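Side-chain contacts in glutamate--tRNA ligase (Elizabethkingia anophelis, PDB 6B1Z), which catalyses the ATP-dependent attachment of glutamate to its cognate tRNA, supplying glutamyl-tRNA for protein synthesis as a class I aminoacyl-tRNA synthetase: residues I66-E71 / G296-G301; Y111-F116 / F136-E141; L476-E481 / I500-K505. All coordinates share one frame; numbering follows the deposited sequence.

Contact 1: residues I66-E71 / G296-G301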
loop_
_atom_site.group_PDB
_atom_site.type_symbol
_atom_site.label_atom_id
_atom_site.label_comp_id
_atom_site.label_asym_id
_atom_site.label_seq_id
_atom_site.Cartn_x
_atom_site.Cartn_y
_atom_site.Cartn_z
ATOM N N ILE A 66 -3.242 10.428 4.051
ATOM C CA ILE A 66 -2.075 9.808 4.662
ATOM C C ILE A 66 -2.352 9.459 6.117
ATOM O O ILE A 66 -2.080 8.338 6.563
ATOM C CB ILE A 66 -0.857 10.741 4.534
ATOM C CG1 ILE A 66 -0.445 10.859 3.068
ATOM C CG2 ILE A 66 0.288 10.233 5.413
ATOM C CD1 ILE A 66 0.349 12.150 2.776
ATOM N N MET A 67 -2.890 10.421 6.883
ATOM C CA MET A 67 -3.180 10.157 8.290
ATOM C C MET A 67 -4.200 9.033 8.444
ATOM O O MET A 67 -4.028 8.145 9.293
ATOM C CB MET A 67 -3.659 11.437 8.986
ATOM C CG MET A 67 -2.541 12.438 9.274
ATOM S SD MET A 67 -1.233 11.750 10.306
ATOM C CE MET A 67 -2.125 11.395 11.828
ATOM N N GLU A 68 -5.255 9.034 7.616
ATOM C CA GLU A 68 -6.270 7.985 7.707
ATOM C C GLU A 68 -5.676 6.617 7.383
ATOM O O GLU A 68 -6.015 5.618 8.023
ATOM C CB GLU A 68 -7.450 8.300 6.786
ATOM C CG GLU A 68 -8.622 7.327 6.928
ATOM C CD GLU A 68 -9.828 7.715 6.080
ATOM O OE1 GLU A 68 -9.882 8.867 5.591
ATOM O OE2 GLU A 68 -10.730 6.865 5.904
ATOM N N ALA A 69 -4.764 6.557 6.412
ATOM C CA ALA A 69 -4.172 5.266 6.058
ATOM C C ALA A 69 -3.246 4.767 7.153
ATOM O O ALA A 69 -3.269 3.579 7.498
ATOM C CB ALA A 69 -3.419 5.381 4.734
ATOM N N LEU A 70 -2.418 5.658 7.704
ATOM C CA LEU A 70 -1.551 5.266 8.808
ATOM C C LEU A 70 -2.366 4.836 10.021
ATOM O O LEU A 70 -2.003 3.870 10.702
ATOM C CB LEU A 70 -0.613 6.419 9.173
ATOM C CG LEU A 70 0.392 6.866 8.117
ATOM C CD1 LEU A 70 1.151 8.077 8.647
ATOM C CD2 LEU A 70 1.344 5.714 7.786
ATOM N N GLU A 71 -3.481 5.532 10.296
ATOM C CA GLU A 71 -4.351 5.149 11.410
ATOM C C GLU A 71 -4.993 3.785 11.167
ATOM O O GLU A 71 -5.102 2.969 12.095
ATOM C CB GLU A 71 -5.407 6.240 11.639
ATOM C CG GLU A 71 -4.805 7.536 12.239
ATOM C CD GLU A 71 -5.704 8.773 12.117
ATOM O OE1 GLU A 71 -6.814 8.669 11.559
ATOM O OE2 GLU A 71 -5.290 9.862 12.585
ATOM N N GLY A 296 -9.814 0.999 -2.599
ATOM C CA GLY A 296 -8.640 0.662 -1.819
ATOM C C GLY A 296 -8.664 -0.766 -1.282
ATOM O O GLY A 296 -9.690 -1.455 -1.291
ATOM N N TYR A 297 -7.494 -1.203 -0.804
ATOM C CA TYR A 297 -7.406 -2.474 -0.085
ATOM C C TYR A 297 -8.453 -2.554 1.019
ATOM O O TYR A 297 -9.136 -3.576 1.179
ATOM C CB TYR A 297 -6.007 -2.663 0.510
ATOM C CG TYR A 297 -4.968 -3.189 -0.468
ATOM C CD1 TYR A 297 -4.255 -2.327 -1.294
ATOM C CD2 TYR A 297 -4.698 -4.552 -0.543
ATOM C CE1 TYR A 297 -3.295 -2.808 -2.174
ATOM C CE2 TYR A 297 -3.746 -5.036 -1.415
ATOM C CZ TYR A 297 -3.066 -4.162 -2.238
ATOM O OH TYR A 297 -2.111 -4.642 -3.106
ATOM N N ARG A 298 -8.598 -1.474 1.798
ATOM C CA ARG A 298 -9.543 -1.498 2.913
ATOM C C ARG A 298 -10.962 -1.775 2.427
ATOM O O ARG A 298 -11.650 -2.665 2.944
ATOM C CB ARG A 298 -9.484 -0.177 3.688
ATOM C CG ARG A 298 -10.495 -0.122 4.847
ATOM C CD ARG A 298 -10.514 1.244 5.525
ATOM N NE ARG A 298 -10.896 2.293 4.584
ATOM C CZ ARG A 298 -10.929 3.588 4.887
ATOM N NH1 ARG A 298 -10.622 3.981 6.117
ATOM N NH2 ARG A 298 -11.260 4.480 3.966
ATOM N N GLU A 299 -11.409 -1.041 1.415
ATOM C CA GLU A 299 -12.781 -1.175 0.954
ATOM C C GLU A 299 -13.008 -2.475 0.194
ATOM O O GLU A 299 -14.150 -2.952 0.141
ATOM C CB GLU A 299 -13.146 0.028 0.090
ATOM C CG GLU A 299 -13.222 1.347 0.878
ATOM C CD GLU A 299 -11.882 2.084 0.989
ATOM O OE1 GLU A 299 -10.817 1.479 0.744
ATOM O OE2 GLU A 299 -11.905 3.300 1.295
ATOM N N GLU A 300 -11.950 -3.063 -0.372
ATOM C CA GLU A 300 -12.050 -4.367 -1.020
ATOM C C GLU A 300 -12.061 -5.514 -0.022
ATOM O O GLU A 300 -12.166 -6.674 -0.436
ATOM C CB GLU A 300 -10.894 -4.558 -2.013
ATOM C CG GLU A 300 -11.038 -3.715 -3.277
ATOM C CD GLU A 300 -12.270 -4.086 -4.088
ATOM O OE1 GLU A 300 -12.486 -5.289 -4.325
ATOM O OE2 GLU A 300 -13.034 -3.178 -4.473
ATOM N N GLY A 301 -11.976 -5.237 1.275
ATOM C CA GLY A 301 -12.102 -6.279 2.274
ATOM C C GLY A 301 -10.806 -6.857 2.798
ATOM O O GLY A 301 -10.843 -7.880 3.496
#
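A salt-bridge network at the surface of the catalytic domain ties Glu68, on helix 62-73, to Arg298, in the loop that runs from strand 293-294 to helix 304-312. Only these two side chains meet between the segments, and a single carboxylate oxygen does the work. Glu68 OE2 lies 2.9 Å from Arg298 NH1 and 3.1 Å from Arg298 NH2, so the guanidinium grips it end-on with two nitrogens. The oxygen sits almost exactly in the guanidinium plane, but the two flat groups are turned 50° against each other. As a result NH1 reaches OE2 on its anti side, near the carboxylate plane, whereas NH2 meets the same atom from above that plane. Of the two bonds, the one from NH1 is the straighter.

Both residues reach out with CG anti to the backbone N. Glu68 stays extended beyond that point, while Arg298 bends at chi3 (61°), and the two side chains cross at about a right angle. The bend brings the guanidinium edge to Glu68 and also back to its sequence neighbour: Arg298 NH2 donates to Glu299 OE2 at 3.0 Å in a nearly linear bond (171°). One nitrogen thus serves two carboxylates, whose nearest oxygens, Glu68 OE2 and Glu299 OE2, remain 5.9 Å apart; the arginine between them probably offsets their mutual repulsion. Glu299 OE2 also accepts from the backbone N of Asn284, which links the network to the chain near Pro282, a backbone partner of Arg298.

Arg298 opens a type I turn that closes at Gly301, where Gly301 N bonds to Arg298 O. The arrangement is that of a surface ionic network, an arginine at a type I turn bridging a glutamate beside it in sequence and one on a distant helix.

Contact 2: residues Y111-F116 / F136-E141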
loop_
_atom_site.group_PDB
_atom_site.type_symbol
_atom_site.label_atom_id
_atom_site.label_comp_id
_atom_site.label_asym_id
_atom_site.label_seq_id
_atom_site.Cartn_x
_atom_site.Cartn_y
_atom_site.Cartn_z
ATOM N N TYR A 111 29.464 26.415 -3.036
ATOM C CA TYR A 111 28.638 25.315 -3.483
ATOM C C TYR A 111 27.310 25.761 -4.078
ATOM O O TYR A 111 26.504 24.897 -4.443
ATOM C CB TYR A 111 28.364 24.342 -2.329
ATOM C CG TYR A 111 29.531 23.467 -1.948
ATOM C CD1 TYR A 111 30.312 23.769 -0.847
ATOM C CD2 TYR A 111 29.832 22.320 -2.686
ATOM C CE1 TYR A 111 31.376 22.952 -0.476
ATOM C CE2 TYR A 111 30.891 21.503 -2.330
ATOM C CZ TYR A 111 31.655 21.822 -1.220
ATOM O OH TYR A 111 32.708 21.015 -0.857
ATOM N N ALA A 112 27.069 27.068 -4.187
ATOM C CA ALA A 112 25.812 27.571 -4.726
ATOM C C ALA A 112 26.055 28.804 -5.586
ATOM O O ALA A 112 26.994 29.577 -5.354
ATOM C CB ALA A 112 24.808 27.902 -3.603
ATOM N N TYR A 113 25.182 28.999 -6.572
ATOM C CA TYR A 113 25.270 30.164 -7.438
ATOM C C TYR A 113 23.872 30.535 -7.927
ATOM O O TYR A 113 22.918 29.767 -7.780
ATOM C CB TYR A 113 26.248 29.907 -8.598
ATOM C CG TYR A 113 25.862 28.862 -9.629
ATOM C CD1 TYR A 113 25.194 29.233 -10.791
ATOM C CD2 TYR A 113 26.207 27.517 -9.478
ATOM C CE1 TYR A 113 24.872 28.304 -11.761
ATOM C CE2 TYR A 113 25.878 26.566 -10.465
ATOM C CZ TYR A 113 25.214 26.983 -11.599
ATOM O OH TYR A 113 24.886 26.081 -12.571
ATOM N N LEU A 114 23.763 31.730 -8.508
ATOM C CA LEU A 114 22.488 32.258 -8.988
ATOM C C LEU A 114 22.346 32.003 -10.483
ATOM O O LEU A 114 23.307 32.163 -11.242
ATOM C CB LEU A 114 22.386 33.761 -8.718
ATOM C CG LEU A 114 22.836 34.270 -7.342
ATOM C CD1 LEU A 114 22.640 35.779 -7.257
ATOM C CD2 LEU A 114 22.105 33.553 -6.231
ATOM N N ALA A 115 21.145 31.610 -10.913
ATOM C CA ALA A 115 20.917 31.317 -12.326
ATOM C C ALA A 115 19.659 32.028 -12.800
ATOM O O ALA A 115 18.619 31.970 -12.135
ATOM C CB ALA A 115 20.815 29.807 -12.580
ATOM N N PHE A 116 19.764 32.696 -13.947
ATOM C CA PHE A 116 18.739 33.601 -14.453
ATOM C C PHE A 116 18.023 33.060 -15.683
ATOM O O PHE A 116 17.174 33.763 -16.251
ATOM C CB PHE A 116 19.356 34.968 -14.784
ATOM C CG PHE A 116 19.986 35.659 -13.600
ATOM C CD1 PHE A 116 21.350 35.555 -13.362
ATOM C CD2 PHE A 116 19.215 36.411 -12.732
ATOM C CE1 PHE A 116 21.927 36.185 -12.268
ATOM C CE2 PHE A 116 19.786 37.061 -11.640
ATOM C CZ PHE A 116 21.145 36.937 -11.407
ATOM N N PHE A 136 20.110 17.387 -22.588
ATOM C CA PHE A 136 20.717 18.500 -21.865
ATOM C C PHE A 136 20.737 18.249 -20.362
ATOM O O PHE A 136 19.767 17.754 -19.780
ATOM C CB PHE A 136 19.956 19.799 -22.163
ATOM C CG PHE A 136 20.301 20.924 -21.229
ATOM C CD1 PHE A 136 21.535 21.549 -21.315
ATOM C CD2 PHE A 136 19.396 21.356 -20.274
ATOM C CE1 PHE A 136 21.866 22.576 -20.457
ATOM C CE2 PHE A 136 19.725 22.379 -19.412
ATOM C CZ PHE A 136 20.960 22.991 -19.506
ATOM N N ALA A 137 21.866 18.593 -19.741
ATOM C CA ALA A 137 22.009 18.671 -18.293
ATOM C C ALA A 137 22.698 19.980 -17.950
ATOM O O ALA A 137 23.703 20.335 -18.571
ATOM C CB ALA A 137 22.817 17.493 -17.730
ATOM N N TYR A 138 22.142 20.706 -16.983
ATOM C CA TYR A 138 22.767 21.918 -16.460
ATOM C C TYR A 138 23.876 21.476 -15.516
ATOM O O TYR A 138 23.597 20.986 -14.416
ATOM C CB TYR A 138 21.712 22.758 -15.737
ATOM C CG TYR A 138 21.932 24.267 -15.740
ATOM C CD1 TYR A 138 23.103 24.827 -15.244
ATOM C CD2 TYR A 138 20.942 25.130 -16.222
ATOM C CE1 TYR A 138 23.296 26.213 -15.231
ATOM C CE2 TYR A 138 21.118 26.510 -16.212
ATOM C CZ TYR A 138 22.307 27.043 -15.727
ATOM O OH TYR A 138 22.474 28.404 -15.722
ATOM N N ASN A 139 25.133 21.609 -15.936
ATOM C CA ASN A 139 26.223 20.961 -15.208
ATOM C C ASN A 139 27.523 21.714 -15.473
ATOM O O ASN A 139 27.526 22.802 -16.059
ATOM C CB ASN A 139 26.323 19.477 -15.597
ATOM C CG ASN A 139 26.647 19.274 -17.077
ATOM O OD1 ASN A 139 26.969 20.225 -17.797
ATOM N ND2 ASN A 139 26.570 18.029 -17.528
ATOM N N TYR A 140 28.642 21.123 -15.051
ATOM C CA TYR A 140 29.930 21.785 -15.243
ATOM C C TYR A 140 30.185 22.101 -16.714
ATOM O O TYR A 140 30.735 23.159 -17.040
ATOM C CB TYR A 140 31.054 20.911 -14.679
ATOM C CG TYR A 140 32.377 21.635 -14.642
ATOM C CD1 TYR A 140 33.164 21.726 -15.782
ATOM C CD2 TYR A 140 32.830 22.246 -13.474
ATOM C CE1 TYR A 140 34.362 22.393 -15.764
ATOM C CE2 TYR A 140 34.031 22.928 -13.449
ATOM C CZ TYR A 140 34.793 22.987 -14.598
ATOM O OH TYR A 140 36.004 23.655 -14.611
ATOM N N GLU A 141 29.788 21.197 -17.614
ATOM C CA GLU A 141 30.053 21.355 -19.043
ATOM C C GLU A 141 29.258 22.488 -19.678
ATOM O O GLU A 141 29.748 23.126 -20.623
ATOM C CB GLU A 141 29.728 20.054 -19.770
ATOM C CG GLU A 141 30.721 18.935 -19.518
ATOM C CD GLU A 141 30.330 17.655 -20.235
ATOM O OE1 GLU A 141 29.111 17.390 -20.378
ATOM O OE2 GLU A 141 31.245 16.915 -20.655
#
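Tyr113 and Tyr138 meet through the phenol oxygen of the first, which stands 3.1 Å from Tyr138 CE1 and 3.4 Å from Tyr138 CD1. The approach is close for an oxygen against aromatic carbon, and the two side chains run obliquely to each other. Tyr138 CE1 lies at the edge of the Tyr113 ring, near its plane, 4.2 Å from Tyr113 CZ. Further along the strand, the methyl of Ala115 packs on the other phenol, with CB 3.8 Å from Tyr138 OH. Tyr113 has CG between its backbone N and carbonyl carbon (chi1 67°), which directs its ring toward the loop 136-141.

Both hydroxyls are held by polar partners beyond this pair. Tyr113 OH is hydrogen-bonded to Asp198 OD2; Tyr138 OH is hydrogen-bonded to Asp117 OD1 and Asn148 ND2. Arg170, on the adjoining antiparallel strand 168-171, makes a cation-pi contact with the Tyr138 ring and pairs through its backbone with Tyr113, while Leu122 of helix 119-131 also touches that ring.

The tyrosines therefore touch by van der Waals packing, and their buried oxygens find polar partners in other residues. Tyr113 probably donates to Asp198 OD2 and Tyr138 to Asp117 OD1, so that the Tyr113 oxygen meets the Tyr138 ring carbons as a packing neighbour and not as a donor.

Contact 3: residues L476-E481 / I500-K505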
loop_
_atom_site.group_PDB
_atom_site.type_symbol
_atom_site.label_atom_id
_atom_site.label_comp_id
_atom_site.label_asym_id
_atom_site.label_seq_id
_atom_site.Cartn_x
_atom_site.Cartn_y
_atom_site.Cartn_z
ATOM N N LEU A 476 -28.176 -31.657 -4.331
ATOM C CA LEU A 476 -28.634 -31.029 -5.566
ATOM C C LEU A 476 -29.947 -30.285 -5.351
ATOM O O LEU A 476 -30.123 -29.164 -5.844
ATOM C CB LEU A 476 -28.788 -32.083 -6.662
ATOM C CG LEU A 476 -29.302 -31.579 -8.011
ATOM C CD1 LEU A 476 -28.249 -30.730 -8.693
ATOM C CD2 LEU A 476 -29.702 -32.747 -8.887
ATOM N N SER A 477 -30.864 -30.882 -4.585
ATOM C CA SER A 477 -32.159 -30.257 -4.325
ATOM C C SER A 477 -32.003 -28.930 -3.595
ATOM O O SER A 477 -32.728 -27.965 -3.874
ATOM C CB SER A 477 -33.028 -31.198 -3.497
ATOM O OG SER A 477 -33.187 -32.446 -4.143
ATOM N N LEU A 478 -31.087 -28.875 -2.633
ATOM C CA LEU A 478 -30.982 -27.705 -1.768
ATOM C C LEU A 478 -30.150 -26.598 -2.393
ATOM O O LEU A 478 -30.371 -25.421 -2.091
ATOM C CB LEU A 478 -30.381 -28.109 -0.419
ATOM C CG LEU A 478 -31.113 -29.212 0.347
ATOM C CD1 LEU A 478 -30.341 -29.603 1.589
ATOM C CD2 LEU A 478 -32.549 -28.802 0.705
ATOM N N VAL A 479 -29.208 -26.954 -3.266
ATOM C CA VAL A 479 -28.225 -26.013 -3.778
ATOM C C VAL A 479 -28.384 -25.749 -5.273
ATOM O O VAL A 479 -28.010 -24.667 -5.741
ATOM C CB VAL A 479 -26.802 -26.524 -3.462
ATOM C CG1 VAL A 479 -25.734 -25.576 -3.997
ATOM C CG2 VAL A 479 -26.632 -26.713 -1.962
ATOM N N GLY A 480 -28.944 -26.690 -6.031
ATOM C CA GLY A 480 -28.972 -26.609 -7.471
ATOM C C GLY A 480 -27.739 -27.169 -8.146
ATOM O O GLY A 480 -27.786 -27.479 -9.342
ATOM N N GLU A 481 -26.639 -27.294 -7.407
ATOM C CA GLU A 481 -25.440 -27.942 -7.918
ATOM C C GLU A 481 -24.767 -28.668 -6.761
ATOM O O GLU A 481 -25.277 -28.697 -5.637
ATOM C CB GLU A 481 -24.510 -26.930 -8.591
ATOM C CG GLU A 481 -24.326 -25.644 -7.816
ATOM C CD GLU A 481 -23.840 -24.511 -8.693
ATOM O OE1 GLU A 481 -22.612 -24.291 -8.764
ATOM O OE2 GLU A 481 -24.691 -23.849 -9.327
ATOM N N ILE A 500 -37.921 -29.058 3.032
ATOM C CA ILE A 500 -38.935 -29.875 2.375
ATOM C C ILE A 500 -39.433 -29.193 1.106
ATOM O O ILE A 500 -39.636 -29.846 0.078
ATOM C CB ILE A 500 -40.082 -30.181 3.354
ATOM C CG1 ILE A 500 -39.538 -30.908 4.588
ATOM C CG2 ILE A 500 -41.163 -31.015 2.678
ATOM C CD1 ILE A 500 -40.556 -31.083 5.699
ATOM N N SER A 501 -39.608 -27.869 1.149
ATOM C CA SER A 501 -40.017 -27.130 -0.043
ATOM C C SER A 501 -39.040 -27.344 -1.197
ATOM O O SER A 501 -39.453 -27.630 -2.328
ATOM C CB SER A 501 -40.142 -25.641 0.285
ATOM O OG SER A 501 -40.488 -24.898 -0.870
ATOM N N ARG A 502 -37.736 -27.213 -0.931
ATOM C CA ARG A 502 -36.754 -27.401 -1.996
ATOM C C ARG A 502 -36.738 -28.841 -2.492
ATOM O O ARG A 502 -36.538 -29.087 -3.687
ATOM C CB ARG A 502 -35.365 -26.988 -1.516
ATOM C CG ARG A 502 -35.248 -25.510 -1.231
ATOM C CD ARG A 502 -33.822 -25.127 -0.884
ATOM N NE ARG A 502 -33.785 -23.779 -0.336
ATOM C CZ ARG A 502 -32.670 -23.115 -0.049
ATOM N NH1 ARG A 502 -31.487 -23.675 -0.267
ATOM N NH2 ARG A 502 -32.747 -21.887 0.455
ATOM N N ILE A 503 -36.927 -29.804 -1.588
ATOM C CA ILE A 503 -36.950 -31.207 -1.996
ATOM C C ILE A 503 -38.130 -31.460 -2.927
ATOM O O ILE A 503 -37.983 -32.059 -3.997
ATOM C CB ILE A 503 -37.001 -32.129 -0.764
ATOM C CG1 ILE A 503 -35.683 -32.089 0.009
ATOM C CG2 ILE A 503 -37.341 -33.560 -1.175
ATOM C CD1 ILE A 503 -35.774 -32.769 1.360
ATOM N N ASN A 504 -39.317 -30.989 -2.532
ATOM C CA ASN A 504 -40.506 -31.179 -3.362
ATOM C C ASN A 504 -40.367 -30.455 -4.694
ATOM O O ASN A 504 -40.833 -30.946 -5.728
ATOM C CB ASN A 504 -41.752 -30.700 -2.616
ATOM C CG ASN A 504 -42.128 -31.610 -1.460
ATOM O OD1 ASN A 504 -41.978 -32.830 -1.540
ATOM N ND2 ASN A 504 -42.618 -31.019 -0.377
ATOM N N LYS A 505 -39.726 -29.283 -4.687
ATOM C CA LYS A 505 -39.470 -28.571 -5.933
ATOM C C LYS A 505 -38.555 -29.381 -6.844
ATOM O O LYS A 505 -38.771 -29.444 -8.061
ATOM C CB LYS A 505 -38.873 -27.196 -5.625
ATOM C CG LYS A 505 -37.968 -26.618 -6.703
ATOM C CD LYS A 505 -38.752 -25.996 -7.844
ATOM C CE LYS A 505 -37.814 -25.280 -8.807
ATOM N NZ LYS A 505 -38.543 -24.637 -9.933
HETATM O O HOH W 1 -34.914 -27.126 -5.191
#
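Arg502 and Leu478 supply the direct polar link between helices 467-479 and 487-507. Arg502 NH1 donates to the carbonyl oxygen of Leu478 at 2.8 Å, lying in the carbonyl plane; the bond is bent (134° at the hydrogen), and the oxygen is tilted 22° from the guanidinium plane. Arg502 reaches this acceptor because its chain is extended from CG to NE, which carries CD across the Leu478 backbone, 3.7 Å from Leu478 O. NH1 donates to Phe410 O as well, and NE forms a salt bridge with Glu498, one turn earlier on the same helix, so several partners fix the rotation of the guanidinium. Leu478 O belongs to the last turn of its helix, just before Gly480 leaves it with positive phi; a cationic group there would probably be favoured by the helix dipole.

A second polar link runs through water, which donates to Ser477 O at 2.7 Å and to Arg502 O at 3.0 Å, bridging two main-chain carbonyls.

Apolar contact fills in around these bonds. Leu478 CD2 rests 4.0 Å from Arg502 CB, and the two side chains cross at about a right angle. Ser477 comes up to the backbone of the other helix, its CB 4.2 Å from Ile503 CA; its hydroxyl bonds to Pro473 O, within its own helix.

Around the pair, Leu478 packs further on Leu490 and Met491, earlier in helix 487-507, while Gln436 of helix 433-442 touches both Ser477 and Ile503, making this a buried three-helix junction.

How the contacts relate
The three contacts are spread along an elongated chain and touch nowhere. Contact 2 falls within the chain span that contact 1 brackets, and both belong to the class I catalytic domain, yet their centres are about 43 Å apart. Contact 1 lies near the middle, its centre about 8 Å from that of the chain. Contact 2 involves the edge strand of a three-stranded antiparallel sheet, on the far side from contact 3. The latter follows in sequence, joining two helices of the anticodon-binding domain; its centre is about 42 Å from that of contact 1 and about 80 Å from that of contact 2. Such separation suits an enzyme expected to engage both ends of its tRNA.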